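Local coordinates for protein adenosine deaminase 1 (Arthrobacter aurescens, PDB 3RYS) that probably catalyses the zinc-dependent hydrolytic deamination of adenine to hypoxanthine, a step of purine salvage, at residues A[178-183]-A[209-214]. Sequence-based numbering, arbitrary orientation.
Sequences PPSKFE and ITEALD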
loop_
_atom_site.group_PDB
_atom_site.type_symbol
_atom_site.label_atom_id
_atom_site.label_comp_id
_atom_site.label_asym_id
_atom_site.label_seq_id
_atom_site.Cartn_x
_atom_site.Cartn_y
_atom_site.Cartn_z
ATOM N N PRO A 178 -2.678 18.635 -4.698
ATOM C CA PRO A 178 -1.262 18.473 -5.042
ATOM C C PRO A 178 -0.409 18.182 -3.817
ATOM O O PRO A 178 -0.759 18.595 -2.708
ATOM C CB PRO A 178 -0.872 19.844 -5.617
ATOM C CG PRO A 178 -2.145 20.562 -5.860
ATOM C CD PRO A 178 -3.126 20.025 -4.874
ATOM N N PRO A 179 0.714 17.482 -4.023
ATOM C CA PRO A 179 1.668 17.166 -2.957
ATOM C C PRO A 179 2.100 18.426 -2.215
ATOM O O PRO A 179 2.224 18.402 -0.990
ATOM C CB PRO A 179 2.850 16.570 -3.724
ATOM C CG PRO A 179 2.238 15.987 -4.953
ATOM C CD PRO A 179 1.129 16.926 -5.323
ATOM N N SER A 180 2.313 19.509 -2.958
ATOM C CA SER A 180 2.754 20.784 -2.395
ATOM C C SER A 180 1.904 21.235 -1.212
ATOM O O SER A 180 2.381 21.943 -0.325
ATOM C CB SER A 180 2.734 21.874 -3.472
ATOM O OG SER A 180 1.403 22.224 -3.822
ATOM N N LYS A 181 0.639 20.830 -1.212
ATOM C CA LYS A 181 -0.287 21.200 -0.151
ATOM C C LYS A 181 0.220 20.776 1.233
ATOM O O LYS A 181 -0.147 21.374 2.243
ATOM C CB LYS A 181 -1.663 20.596 -0.433
ATOM C CG LYS A 181 -2.740 20.986 0.554
ATOM C CD LYS A 181 -4.064 20.349 0.179
ATOM C CE LYS A 181 -5.032 20.359 1.346
ATOM N NZ LYS A 181 -6.301 19.678 0.988
ATOM N N PHE A 182 1.079 19.759 1.272
ATOM C CA PHE A 182 1.574 19.226 2.539
ATOM C C PHE A 182 3.082 19.391 2.727
ATOM O O PHE A 182 3.716 18.602 3.433
ATOM C CB PHE A 182 1.176 17.752 2.682
ATOM C CG PHE A 182 -0.310 17.532 2.662
ATOM C CD1 PHE A 182 -0.989 17.426 1.461
ATOM C CD2 PHE A 182 -1.029 17.455 3.841
ATOM C CE1 PHE A 182 -2.357 17.240 1.436
ATOM C CE2 PHE A 182 -2.395 17.266 3.822
ATOM C CZ PHE A 182 -3.060 17.159 2.617
ATOM N N GLU A 183 3.647 20.423 2.108
ATOM C CA GLU A 183 5.078 20.698 2.223
ATOM C C GLU A 183 5.525 20.825 3.681
ATOM O O GLU A 183 6.527 20.226 4.086
ATOM C CB GLU A 183 5.451 21.967 1.447
ATOM C CG GLU A 183 6.939 22.314 1.508
ATOM C CD GLU A 183 7.289 23.575 0.730
ATOM O OE1 GLU A 183 6.363 24.318 0.340
ATOM O OE2 GLU A 183 8.495 23.827 0.513
ATOM N N ILE A 209 4.151 13.992 -9.463
ATOM C CA ILE A 209 5.252 13.175 -9.098
ATOM C C ILE A 209 6.478 13.954 -8.815
ATOM O O ILE A 209 7.174 13.682 -7.896
ATOM C CB ILE A 209 5.504 12.124 -10.162
ATOM C CG1 ILE A 209 4.222 11.338 -10.366
ATOM C CG2 ILE A 209 6.671 11.258 -9.778
ATOM C CD1 ILE A 209 4.250 10.264 -11.286
ATOM N N THR A 210 6.739 14.931 -9.636
ATOM C CA THR A 210 7.825 15.851 -9.454
ATOM C C THR A 210 7.613 16.676 -8.200
ATOM O O THR A 210 8.510 16.993 -7.519
ATOM C CB THR A 210 7.940 16.735 -10.708
ATOM O OG1 THR A 210 8.170 15.911 -11.823
ATOM C CG2 THR A 210 9.031 17.665 -10.618
ATOM N N GLU A 211 6.388 17.014 -7.916
ATOM C CA GLU A 211 6.070 17.711 -6.722
ATOM C C GLU A 211 6.366 16.905 -5.475
ATOM O O GLU A 211 6.881 17.381 -4.568
ATOM C CB GLU A 211 4.607 18.123 -6.763
ATOM C CG GLU A 211 4.375 19.468 -7.252
ATOM C CD GLU A 211 3.057 19.971 -6.935
ATOM O OE1 GLU A 211 2.615 19.897 -5.837
ATOM O OE2 GLU A 211 2.433 20.522 -7.785
ATOM N N ALA A 212 6.001 15.666 -5.459
ATOM C CA ALA A 212 6.240 14.749 -4.354
ATOM C C ALA A 212 7.733 14.512 -4.146
ATOM O O ALA A 212 8.193 14.352 -3.017
ATOM C CB ALA A 212 5.511 13.430 -4.585
ATOM N N LEU A 213 8.488 14.497 -5.239
ATOM C CA LEU A 213 9.932 14.294 -5.160
ATOM C C LEU A 213 10.689 15.537 -4.689
ATOM O O LEU A 213 11.595 15.443 -3.861
ATOM C CB LEU A 213 10.485 13.838 -6.512
ATOM C CG LEU A 213 10.156 12.404 -6.935
ATOM C CD1 LEU A 213 10.543 12.179 -8.388
ATOM C CD2 LEU A 213 10.857 11.407 -6.027
ATOM N N ASP A 214 10.308 16.696 -5.214
ATOM C CA ASP A 214 11.067 17.924 -5.000
ATOM C C ASP A 214 10.576 18.753 -3.817
ATOM O O ASP A 214 11.374 19.244 -3.016
ATOM C CB ASP A 214 11.074 18.763 -6.279
ATOM C CG ASP A 214 11.900 18.128 -7.384
ATOM O OD1 ASP A 214 12.765 17.286 -7.059
ATOM O OD2 ASP A 214 11.694 18.472 -8.568
#
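Glu211 reaches from helix 206-214 across to the 3-10 turn 179-181 and accepts the backbone N-H of Ser180 on OE1, with N to OE1 at 2.9 Å and an N-H...O angle of 153°. The donor meets OE1 nearly along the carboxylate C-O axis. Beyond CG the Glu211 chain is extended (chi2 -164°), which carries the carboxylate out to the start of the turn. Pro179 crosses this side chain at about a right angle: its CG rests on Glu211 CB at 3.7 Å, while its CD lies 3.4 Å from Glu211 OE1. The ring also reaches the next helix residue, where Pro179 CG lies 4.2 Å from Ala212 CB. Outward, Tyr208 and Leu216 also touch Pro179, and a hydrogen bond from Lys181 N to Pro178 O closes the turn. In the TIM-barrel fold of this deaminase, the contact joins the loop after strand 167-171 to the helix after strand 195-200. With an alanine at Glu211, the Ser180 N-H would probably lose this acceptor and a gap open beside Pro179 CD, although the CB contact would remain. One residue thus works in two ways, its CB packing against Pro179 and its carboxylate accepting the Ser180 amide, a bond that a negative charge would probably strengthen in this partly buried setting.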